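Local coordinates for protein techylectin-5A (Tachypleus tridentatus, PDB 1JC9) that agglutinates bacteria and human erythrocytes in horseshoe crab innate immunity by recognising acetyl groups on their surfaces, at residues Q93-D103 against S222-N230; F143-R153 against W242-Y250. One frame throughout, in Å; residues are numbered along the deposited sequence.

Overall arrangement
Both contacts join later segments of the fibrinogen-like domain, a loop and a short helix, to the ends of strands of its antiparallel sheet. Contact 1 starts from strand 89-95 and contact 2 from the hairpin of strands 139-146 and 152-162. Strands 89-95 and 139-146 both pair with strand 250-261, so the two contacts share one sheet. Their centres lie about 13 Å apart, and they meet where Leu224 packs on Phe143 and Trp242. Each is buried at one end and reaches the surface at the other. Contact 1 is mainly polar, with arginine, amide and backbone hydrogen bonds. Contact 2 is mainly aromatic, with a salt bridge toward its outer end, and it alone includes residues of the sugar pocket.

Contact 1. Residues Q93-D103 against S222-N230; sequences QRRGNYGNPSD and SNLNGLYLN
Arg95 carries much of the polar contact, with its guanidinium held edge-on against the turn from Asn223 to Gly226. Its NH2 bonds to Gly226 O at 3.1 Å, with the oxygen almost exactly in the guanidinium plane. NH1 also lies close to Gly226 O and Leu224 O, but its position is less certain. Bends at chi2 and chi3 fold the arginine chain back so that its head meets these carbonyls. Gln93 adds an amide-to-amide bond. Its NE2 donates to Asn225 OD1 at 3.1 Å, and the bond is nearly straight at 168°. The two amide planes are turned 44° apart. The other end of the Asn225 amide, ND2, bonds to Gly213 O.

One backbone bond closes the outer part. Tyr228 N donates to Ser102 O at 2.9 Å. The same oxygen receives a CA-H contact from Leu227 CA at 3.4 Å. A water lies within bonding reach of Ser102 O and, more weakly, of Gly226 O.

The packing centres on Tyr228. With CG anti to the backbone N (chi1 -166°), its ring runs past the Arg95 side chain in the opposite direction and reaches the backbone of Gly96. Gly96 O sits over one ring face, 3.5 Å from Tyr228 CE1. The hydroxyl is bonded to Pro253 O of strand 250-261. Leu227 CD2 lies against Asp103 CA at 3.9 Å.

Residues 223-226 form a type I beta turn, and Tyr228 centres an inverse gamma turn. The contact thus fastens a long irregular loop of the fibrinogen C-terminal domain to a sheet strand's end, with Gly226 about 7 Å from Tyr210 (between side chains), implicated in ligand binding.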
loop_
_atom_site.group_PDB
_atom_site.type_symbol
_atom_site.label_atom_id
_atom_site.label_comp_id
_atom_site.label_asym_id
_atom_site.label_seq_id
_atom_site.Cartn_x
_atom_site.Cartn_y
_atom_site.Cartn_z
ATOM N N GLN A 93 0.174 4.417 1.181
ATOM C CA GLN A 93 -0.169 3.719 2.422
ATOM C C GLN A 93 0.945 3.862 3.449
ATOM O O GLN A 93 2.120 3.923 3.091
ATOM C CB GLN A 93 -0.410 2.222 2.166
ATOM C CG GLN A 93 -0.892 1.443 3.408
ATOM C CD GLN A 93 0.221 0.699 4.149
ATOM O OE1 GLN A 93 1.387 1.094 4.115
ATOM N NE2 GLN A 93 -0.147 -0.380 4.833
ATOM N N ARG A 94 0.570 3.925 4.723
ATOM C CA ARG A 94 1.546 4.013 5.804
ATOM C C ARG A 94 0.980 3.476 7.112
ATOM O O ARG A 94 -0.184 3.702 7.434
ATOM C CB ARG A 94 2.012 5.458 6.031
ATOM C CG ARG A 94 3.074 5.561 7.133
ATOM C CD ARG A 94 3.451 6.999 7.485
ATOM N NE ARG A 94 4.101 7.713 6.384
ATOM C CZ ARG A 94 3.591 8.790 5.792
ATOM N NH1 ARG A 94 2.424 9.280 6.193
ATOM N NH2 ARG A 94 4.249 9.382 4.804
ATOM N N ARG A 95 1.816 2.750 7.851
ATOM C CA ARG A 95 1.455 2.204 9.156
ATOM C C ARG A 95 2.533 2.696 10.121
ATOM O O ARG A 95 3.713 2.745 9.773
ATOM C CB ARG A 95 1.448 0.668 9.149
ATOM C CG ARG A 95 0.466 0.021 8.181
ATOM C CD ARG A 95 -0.955 0.551 8.356
ATOM N NE ARG A 95 -1.559 0.229 9.648
ATOM C CZ ARG A 95 -2.073 -0.956 9.974
ATOM N NH1 ARG A 95 -2.061 -1.967 9.106
ATOM N NH2 ARG A 95 -2.639 -1.119 11.162
ATOM N N GLY A 96 2.119 3.074 11.321
ATOM C CA GLY A 96 3.057 3.551 12.320
ATOM C C GLY A 96 2.334 3.640 13.646
ATOM O O GLY A 96 1.139 3.360 13.711
ATOM N N ASN A 97 3.043 4.012 14.705
ATOM C CA ASN A 97 2.416 4.139 16.016
ATOM C C ASN A 97 1.996 5.598 16.163
ATOM O O ASN A 97 2.739 6.407 16.713
ATOM C CB ASN A 97 3.409 3.776 17.117
ATOM C CG ASN A 97 2.727 3.494 18.441
ATOM O OD1 ASN A 97 1.733 4.137 18.787
ATOM N ND2 ASN A 97 3.261 2.538 19.195
ATOM N N TYR A 98 0.805 5.928 15.671
ATOM C CA TYR A 98 0.320 7.303 15.716
ATOM C C TYR A 98 -0.861 7.547 16.644
ATOM O O TYR A 98 -1.442 8.629 16.630
ATOM C CB TYR A 98 -0.046 7.765 14.302
ATOM C CG TYR A 98 1.123 7.779 13.345
ATOM C CD1 TYR A 98 2.124 8.743 13.453
ATOM C CD2 TYR A 98 1.243 6.817 12.343
ATOM C CE1 TYR A 98 3.214 8.749 12.585
ATOM C CE2 TYR A 98 2.328 6.815 11.470
ATOM C CZ TYR A 98 3.308 7.782 11.597
ATOM O OH TYR A 98 4.382 7.786 10.737
ATOM N N GLY A 99 -1.228 6.550 17.440
ATOM C CA GLY A 99 -2.333 6.736 18.362
ATOM C C GLY A 99 -3.653 6.095 17.982
ATOM O O GLY A 99 -4.583 6.079 18.788
ATOM N N ASN A 100 -3.761 5.573 16.764
ATOM C CA ASN A 100 -5.005 4.935 16.349
ATOM C C ASN A 100 -5.071 3.514 16.900
ATOM O O ASN A 100 -4.045 2.917 17.214
ATOM C CB ASN A 100 -5.112 4.920 14.821
ATOM C CG ASN A 100 -5.370 6.301 14.245
ATOM O OD1 ASN A 100 -6.327 6.970 14.628
ATOM N ND2 ASN A 100 -4.520 6.733 13.320
ATOM N N PRO A 101 -6.286 2.961 17.042
ATOM C CA PRO A 101 -6.478 1.601 17.558
ATOM C C PRO A 101 -5.742 0.578 16.691
ATOM O O PRO A 101 -5.538 0.804 15.498
ATOM C CB PRO A 101 -7.993 1.415 17.487
ATOM C CG PRO A 101 -8.516 2.800 17.626
ATOM C CD PRO A 101 -7.585 3.594 16.754
ATOM N N SER A 102 -5.362 -0.548 17.288
ATOM C CA SER A 102 -4.648 -1.593 16.562
ATOM C C SER A 102 -5.479 -2.188 15.427
ATOM O O SER A 102 -4.933 -2.801 14.509
ATOM C CB SER A 102 -4.229 -2.711 17.522
ATOM O OG SER A 102 -5.366 -3.377 18.043
ATOM N N ASP A 103 -6.796 -2.009 15.494
ATOM C CA ASP A 103 -7.701 -2.532 14.473
ATOM C C ASP A 103 -8.251 -1.410 13.588
ATOM O O ASP A 103 -9.331 -1.526 13.009
ATOM C CB ASP A 103 -8.854 -3.295 15.140
ATOM C CG ASP A 103 -9.766 -2.389 15.952
ATOM O OD1 ASP A 103 -9.289 -1.352 16.466
ATOM O OD2 ASP A 103 -10.963 -2.720 16.090
ATOM N N SER A 222 2.070 -11.437 2.589
ATOM C CA SER A 222 2.238 -10.060 3.071
ATOM C C SER A 222 0.846 -9.590 3.498
ATOM O O SER A 222 -0.144 -9.903 2.839
ATOM C CB SER A 222 2.827 -9.143 1.985
ATOM O OG SER A 222 2.060 -9.150 0.798
ATOM N N ASN A 223 0.768 -8.846 4.597
ATOM C CA ASN A 223 -0.522 -8.401 5.126
ATOM C C ASN A 223 -0.368 -7.029 5.779
ATOM O O ASN A 223 -0.742 -6.834 6.933
ATOM C CB ASN A 223 -0.997 -9.447 6.155
ATOM C CG ASN A 223 -2.440 -9.259 6.584
ATOM O OD1 ASN A 223 -3.334 -9.098 5.755
ATOM N ND2 ASN A 223 -2.677 -9.309 7.888
ATOM N N LEU A 224 0.166 -6.076 5.022
ATOM C CA LEU A 224 0.427 -4.729 5.526
ATOM C C LEU A 224 -0.747 -3.935 6.088
ATOM O O LEU A 224 -0.542 -2.983 6.846
ATOM C CB LEU A 224 1.158 -3.923 4.451
ATOM C CG LEU A 224 2.689 -4.075 4.459
ATOM C CD1 LEU A 224 3.109 -5.490 4.829
ATOM C CD2 LEU A 224 3.239 -3.682 3.104
ATOM N N ASN A 225 -1.971 -4.311 5.728
ATOM C CA ASN A 225 -3.137 -3.617 6.266
ATOM C C ASN A 225 -3.734 -4.406 7.432
ATOM O O ASN A 225 -4.895 -4.208 7.790
ATOM C CB ASN A 225 -4.206 -3.409 5.191
ATOM C CG ASN A 225 -3.817 -2.344 4.182
ATOM O OD1 ASN A 225 -3.009 -1.460 4.474
ATOM N ND2 ASN A 225 -4.406 -2.411 2.993
ATOM N N GLY A 226 -2.932 -5.291 8.026
ATOM C CA GLY A 226 -3.408 -6.092 9.141
ATOM C C GLY A 226 -3.390 -5.350 10.469
ATOM O O GLY A 226 -3.165 -4.142 10.513
ATOM N N LEU A 227 -3.628 -6.081 11.556
ATOM C CA LEU A 227 -3.643 -5.494 12.893
ATOM C C LEU A 227 -2.273 -4.963 13.278
ATOM O O LEU A 227 -1.251 -5.541 12.916
ATOM C CB LEU A 227 -4.087 -6.533 13.936
ATOM C CG LEU A 227 -5.449 -7.210 13.745
ATOM C CD1 LEU A 227 -5.722 -8.134 14.919
ATOM C CD2 LEU A 227 -6.548 -6.165 13.637
ATOM N N TYR A 228 -2.258 -3.855 14.011
ATOM C CA TYR A 228 -1.008 -3.261 14.459
ATOM C C TYR A 228 -0.655 -3.922 15.787
ATOM O O TYR A 228 -1.023 -3.414 16.847
ATOM C CB TYR A 228 -1.173 -1.757 14.678
ATOM C CG TYR A 228 0.147 -1.037 14.802
ATOM C CD1 TYR A 228 0.847 -0.630 13.664
ATOM C CD2 TYR A 228 0.733 -0.818 16.050
ATOM C CE1 TYR A 228 2.097 -0.028 13.762
ATOM C CE2 TYR A 228 1.990 -0.217 16.161
ATOM C CZ TYR A 228 2.664 0.172 15.012
ATOM O OH TYR A 228 3.908 0.744 15.105
ATOM N N LEU A 229 0.053 -5.045 15.729
ATOM C CA LEU A 229 0.422 -5.779 16.937
ATOM C C LEU A 229 1.799 -5.416 17.486
ATOM O O LEU A 229 2.215 -5.908 18.536
ATOM C CB LEU A 229 0.326 -7.282 16.673
ATOM C CG LEU A 229 -1.075 -7.705 16.223
ATOM C CD1 LEU A 229 -1.088 -9.185 15.892
ATOM C CD2 LEU A 229 -2.090 -7.382 17.318
ATOM N N ASN A 230 2.512 -4.566 16.755
ATOM C CA ASN A 230 3.816 -4.072 17.181
ATOM C C ASN A 230 4.820 -5.106 17.688
ATOM O O ASN A 230 5.048 -5.218 18.889
ATOM C CB ASN A 230 3.590 -2.997 18.252
ATOM C CG ASN A 230 4.859 -2.267 18.629
ATOM O OD1 ASN A 230 5.744 -2.067 17.799
ATOM N ND2 ASN A 230 4.945 -1.844 19.884
HETATM O O HOH W 1 -5.695 -2.360 11.825
#

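Contact 2. Residues F143-R153 against W242-Y250; sequences FDLKDKENDTR and WRAWKGYHY. With NAG (2-acetamido-2-deoxy-beta-D-glucopyranose), chain B.
The hairpin 143-153, closed by a type I turn from Asp147 to Asn150, faces the short helix 243-246, with Leu145 and Trp242 CA atoms 8.7 Å apart. Trp242 turns an edge toward the face of Phe143, with ring planes at 51° and centroids 5.0 Å apart. Leu145 CD1 sits over the five-membered ring of the same indole, 3.7 Å from its centroid, as a CH-pi contact. The indole NE1 bonds to Gly181 O.

The Trp245 indole lies between two side chains. Arg153 CG lies centrally over the six-membered ring, 3.5 Å from its centroid, and Lys246 CE lies over the opposite face. The bend at chi2 (-72°) lets the arginine head lie along the indole, with NH1 salt-bridged to Asp151 OD2.

Lys246 NZ forms a salt bridge with Asp147 OD2 at 3.1 Å, from the anti side. Tyr250 OH accepts from Lys148 N at 3.0 Å, and a water joins this hydroxyl to Glu149 OE1.

The same segment carries Arg243 and Tyr248 of the sugar pocket; Tyr248 OH is hydrogen-bonded to the N-acetylglucosamine, away from the hairpin. Apolar and aromatic packing at the buried end thus gives way to charge pairs and water outside.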
loop_
_atom_site.group_PDB
_atom_site.type_symbol
_atom_site.label_atom_id
_atom_site.label_comp_id
_atom_site.label_asym_id
_atom_site.label_seq_id
_atom_site.Cartn_x
_atom_site.Cartn_y
_atom_site.Cartn_z
ATOM N N PHE A 143 8.125 -0.867 -1.432
ATOM C CA PHE A 143 7.709 -1.153 -0.063
ATOM C C PHE A 143 8.894 -0.850 0.851
ATOM O O PHE A 143 9.982 -1.380 0.647
ATOM C CB PHE A 143 7.344 -2.634 0.133
ATOM C CG PHE A 143 6.077 -3.064 -0.562
ATOM C CD1 PHE A 143 6.094 -3.461 -1.898
ATOM C CD2 PHE A 143 4.870 -3.104 0.133
ATOM C CE1 PHE A 143 4.930 -3.896 -2.531
ATOM C CE2 PHE A 143 3.702 -3.535 -0.491
ATOM C CZ PHE A 143 3.733 -3.933 -1.824
ATOM N N ASP A 144 8.694 0.014 1.840
ATOM C CA ASP A 144 9.749 0.318 2.794
ATOM C C ASP A 144 9.305 -0.267 4.127
ATOM O O ASP A 144 8.271 0.121 4.670
ATOM C CB ASP A 144 9.976 1.829 2.904
ATOM C CG ASP A 144 10.827 2.367 1.769
ATOM O OD1 ASP A 144 11.892 1.777 1.499
ATOM O OD2 ASP A 144 10.443 3.374 1.144
ATOM N N LEU A 145 10.092 -1.206 4.642
ATOM C CA LEU A 145 9.773 -1.891 5.892
ATOM C C LEU A 145 10.840 -1.677 6.967
ATOM O O LEU A 145 12.035 -1.611 6.671
ATOM C CB LEU A 145 9.637 -3.392 5.619
ATOM C CG LEU A 145 8.964 -3.773 4.295
ATOM C CD1 LEU A 145 9.214 -5.243 3.999
ATOM C CD2 LEU A 145 7.466 -3.479 4.370
ATOM N N LYS A 146 10.404 -1.593 8.217
ATOM C CA LYS A 146 11.319 -1.397 9.335
ATOM C C LYS A 146 10.839 -2.199 10.544
ATOM O O LYS A 146 9.641 -2.228 10.830
ATOM C CB LYS A 146 11.386 0.093 9.695
ATOM C CG LYS A 146 12.296 0.407 10.875
ATOM C CD LYS A 146 12.185 1.863 11.316
ATOM C CE LYS A 146 12.661 2.822 10.240
ATOM N NZ LYS A 146 12.557 4.241 10.690
ATOM N N ASP A 147 11.761 -2.858 11.247
ATOM C CA ASP A 147 11.373 -3.628 12.427
ATOM C C ASP A 147 11.630 -2.826 13.702
ATOM O O ASP A 147 12.032 -1.664 13.633
ATOM C CB ASP A 147 12.102 -4.980 12.483
ATOM C CG ASP A 147 13.601 -4.845 12.682
ATOM O OD1 ASP A 147 14.056 -3.829 13.247
ATOM O OD2 ASP A 147 14.327 -5.779 12.286
ATOM N N LYS A 148 11.398 -3.441 14.861
ATOM C CA LYS A 148 11.579 -2.751 16.139
ATOM C C LYS A 148 13.018 -2.377 16.481
ATOM O O LYS A 148 13.247 -1.492 17.305
ATOM C CB LYS A 148 10.975 -3.577 17.278
ATOM C CG LYS A 148 9.500 -3.870 17.084
ATOM C CD LYS A 148 8.867 -4.468 18.326
ATOM C CE LYS A 148 8.736 -3.436 19.430
ATOM N NZ LYS A 148 7.947 -3.973 20.571
ATOM N N GLU A 149 13.983 -3.047 15.860
ATOM C CA GLU A 149 15.390 -2.740 16.101
ATOM C C GLU A 149 15.834 -1.614 15.174
ATOM O O GLU A 149 17.012 -1.257 15.136
ATOM C CB GLU A 149 16.265 -3.973 15.857
ATOM C CG GLU A 149 16.393 -4.898 17.056
ATOM C CD GLU A 149 15.057 -5.417 17.537
ATOM O OE1 GLU A 149 14.390 -6.146 16.769
ATOM O OE2 GLU A 149 14.673 -5.093 18.683
ATOM N N ASN A 150 14.880 -1.065 14.425
ATOM C CA ASN A 150 15.140 0.020 13.480
ATOM C C ASN A 150 15.879 -0.432 12.222
ATOM O O ASN A 150 16.369 0.394 11.452
ATOM C CB ASN A 150 15.910 1.159 14.167
ATOM C CG ASN A 150 15.007 2.044 15.013
ATOM O OD1 ASN A 150 15.478 2.874 15.795
ATOM N ND2 ASN A 150 13.698 1.879 14.850
ATOM N N ASP A 151 15.960 -1.742 12.009
ATOM C CA ASP A 151 16.611 -2.266 10.815
ATOM C C ASP A 151 15.598 -2.107 9.672
ATOM O O ASP A 151 14.392 -2.030 9.918
ATOM C CB ASP A 151 16.985 -3.739 11.022
ATOM C CG ASP A 151 17.821 -4.296 9.883
ATOM O OD1 ASP A 151 18.539 -3.510 9.224
ATOM O OD2 ASP A 151 17.774 -5.524 9.654
ATOM N N THR A 152 16.072 -2.053 8.430
ATOM C CA THR A 152 15.163 -1.866 7.301
ATOM C C THR A 152 15.418 -2.752 6.088
ATOM O O THR A 152 16.523 -3.243 5.873
ATOM C CB THR A 152 15.193 -0.408 6.808
ATOM O OG1 THR A 152 16.489 -0.115 6.274
ATOM C CG2 THR A 152 14.901 0.551 7.946
ATOM N N ARG A 153 14.366 -2.941 5.298
ATOM C CA ARG A 153 14.418 -3.730 4.072
ATOM C C ARG A 153 13.450 -3.058 3.103
ATOM O O ARG A 153 12.579 -2.300 3.522
ATOM C CB ARG A 153 13.967 -5.170 4.331
ATOM C CG ARG A 153 14.889 -5.979 5.237
ATOM C CD ARG A 153 16.201 -6.357 4.548
ATOM N NE ARG A 153 16.962 -7.322 5.342
ATOM C CZ ARG A 153 17.610 -7.029 6.466
ATOM N NH1 ARG A 153 17.610 -5.788 6.941
ATOM N NH2 ARG A 153 18.243 -7.988 7.133
ATOM N N TRP A 242 5.306 -9.663 6.636
ATOM C CA TRP A 242 6.055 -9.721 5.389
ATOM C C TRP A 242 6.841 -11.008 5.600
ATOM O O TRP A 242 7.964 -11.013 6.105
ATOM C CB TRP A 242 6.981 -8.519 5.208
ATOM C CG TRP A 242 7.578 -8.481 3.825
ATOM C CD1 TRP A 242 8.732 -9.085 3.411
ATOM C CD2 TRP A 242 7.015 -7.855 2.662
ATOM N NE1 TRP A 242 8.923 -8.875 2.064
ATOM C CE2 TRP A 242 7.884 -8.124 1.580
ATOM C CE3 TRP A 242 5.860 -7.094 2.430
ATOM C CZ2 TRP A 242 7.632 -7.658 0.279
ATOM C CZ3 TRP A 242 5.610 -6.632 1.138
ATOM C CH2 TRP A 242 6.495 -6.916 0.079
ATOM N N ARG A 243 6.197 -12.107 5.236
ATOM C CA ARG A 243 6.736 -13.446 5.410
ATOM C C ARG A 243 8.210 -13.690 5.114
ATOM O O ARG A 243 8.922 -14.253 5.946
ATOM C CB ARG A 243 5.904 -14.440 4.602
ATOM C CG ARG A 243 6.319 -15.885 4.818
ATOM C CD ARG A 243 5.583 -16.809 3.881
ATOM N NE ARG A 243 5.989 -18.196 4.066
ATOM C CZ ARG A 243 5.413 -19.229 3.460
ATOM N NH1 ARG A 243 4.398 -19.033 2.623
ATOM N NH2 ARG A 243 5.851 -20.460 3.692
ATOM N N ALA A 244 8.666 -13.280 3.936
ATOM C CA ALA A 244 10.049 -13.519 3.544
ATOM C C ALA A 244 11.095 -12.915 4.471
ATOM O O ALA A 244 12.242 -13.353 4.475
ATOM C CB ALA A 244 10.276 -13.038 2.113
ATOM N N TRP A 245 10.718 -11.918 5.260
ATOM C CA TRP A 245 11.682 -11.304 6.160
ATOM C C TRP A 245 11.507 -11.711 7.622
ATOM O O TRP A 245 12.445 -12.216 8.239
ATOM C CB TRP A 245 11.631 -9.773 6.033
ATOM C CG TRP A 245 12.646 -9.056 6.891
ATOM C CD1 TRP A 245 13.851 -9.546 7.322
ATOM C CD2 TRP A 245 12.555 -7.717 7.401
ATOM N NE1 TRP A 245 14.510 -8.597 8.066
ATOM C CE2 TRP A 245 13.741 -7.466 8.132
ATOM C CE3 TRP A 245 11.590 -6.705 7.308
ATOM C CZ2 TRP A 245 13.987 -6.242 8.770
ATOM C CZ3 TRP A 245 11.835 -5.485 7.942
ATOM C CH2 TRP A 245 13.025 -5.267 8.664
ATOM N N LYS A 246 10.313 -11.511 8.174
ATOM C CA LYS A 246 10.080 -11.830 9.582
ATOM C C LYS A 246 9.118 -12.980 9.896
ATOM O O LYS A 246 8.784 -13.200 11.060
ATOM C CB LYS A 246 9.599 -10.573 10.311
ATOM C CG LYS A 246 10.588 -9.418 10.301
ATOM C CD LYS A 246 11.800 -9.732 11.162
ATOM C CE LYS A 246 12.675 -8.505 11.363
ATOM N NZ LYS A 246 13.825 -8.791 12.269
ATOM N N GLY A 247 8.671 -13.710 8.879
ATOM C CA GLY A 247 7.756 -14.815 9.120
ATOM C C GLY A 247 6.298 -14.413 9.313
ATOM O O GLY A 247 5.863 -13.359 8.837
ATOM N N TYR A 248 5.538 -15.248 10.015
ATOM C CA TYR A 248 4.123 -14.974 10.261
ATOM C C TYR A 248 3.781 -14.561 11.693
ATOM O O TYR A 248 2.604 -14.449 12.038
ATOM C CB TYR A 248 3.275 -16.192 9.897
ATOM C CG TYR A 248 3.057 -16.394 8.414
ATOM C CD1 TYR A 248 2.591 -15.351 7.612
ATOM C CD2 TYR A 248 3.252 -17.645 7.825
ATOM C CE1 TYR A 248 2.317 -15.547 6.268
ATOM C CE2 TYR A 248 2.978 -17.853 6.481
ATOM C CZ TYR A 248 2.507 -16.798 5.708
ATOM O OH TYR A 248 2.197 -17.000 4.387
ATOM N N HIS A 249 4.793 -14.330 12.525
ATOM C CA HIS A 249 4.545 -13.944 13.913
ATOM C C HIS A 249 5.251 -12.655 14.315
ATOM O O HIS A 249 5.680 -12.503 15.461
ATOM C CB HIS A 249 4.966 -15.080 14.851
ATOM C CG HIS A 249 4.042 -16.258 14.825
ATOM N ND1 HIS A 249 2.892 -16.319 15.583
ATOM C CD2 HIS A 249 4.084 -17.410 14.112
ATOM C CE1 HIS A 249 2.266 -17.457 15.340
ATOM N NE2 HIS A 249 2.969 -18.137 14.450
ATOM N N TYR A 250 5.364 -11.724 13.373
ATOM C CA TYR A 250 6.024 -10.454 13.642
ATOM C C TYR A 250 5.331 -9.332 12.869
ATOM O O TYR A 250 5.384 -9.277 11.634
ATOM C CB TYR A 250 7.504 -10.542 13.249
ATOM C CG TYR A 250 8.353 -9.406 13.779
ATOM C CD1 TYR A 250 8.300 -8.139 13.204
ATOM C CD2 TYR A 250 9.196 -9.597 14.878
ATOM C CE1 TYR A 250 9.061 -7.089 13.706
ATOM C CE2 TYR A 250 9.961 -8.552 15.392
ATOM C CZ TYR A 250 9.888 -7.300 14.803
ATOM O OH TYR A 250 10.630 -6.259 15.317
HETATM C C1 NAG B . 0.357 -20.152 3.670
HETATM C C2 NAG B . -1.046 -19.885 4.391
HETATM C C3 NAG B . -1.541 -21.243 5.020
HETATM C C4 NAG B . -1.746 -22.190 3.859
HETATM C C5 NAG B . -0.369 -22.382 3.127
HETATM C C6 NAG B . -0.495 -23.309 1.914
HETATM C C7 NAG B . -1.478 -17.671 5.257
HETATM C C8 NAG B . -1.345 -16.593 6.289
HETATM N N2 NAG B . -0.856 -18.888 5.457
HETATM O O1 NAG B . 0.920 -18.955 3.044
HETATM O O3 NAG B . -2.798 -21.074 5.674
HETATM O O4 NAG B . -2.223 -23.490 4.360
HETATM O O5 NAG B . 0.183 -21.130 2.615
HETATM O O6 NAG B . 0.867 -23.350 1.383
HETATM O O7 NAG B . -2.162 -17.417 4.235
HETATM O O HOH W 2 12.194 -7.221 17.453
#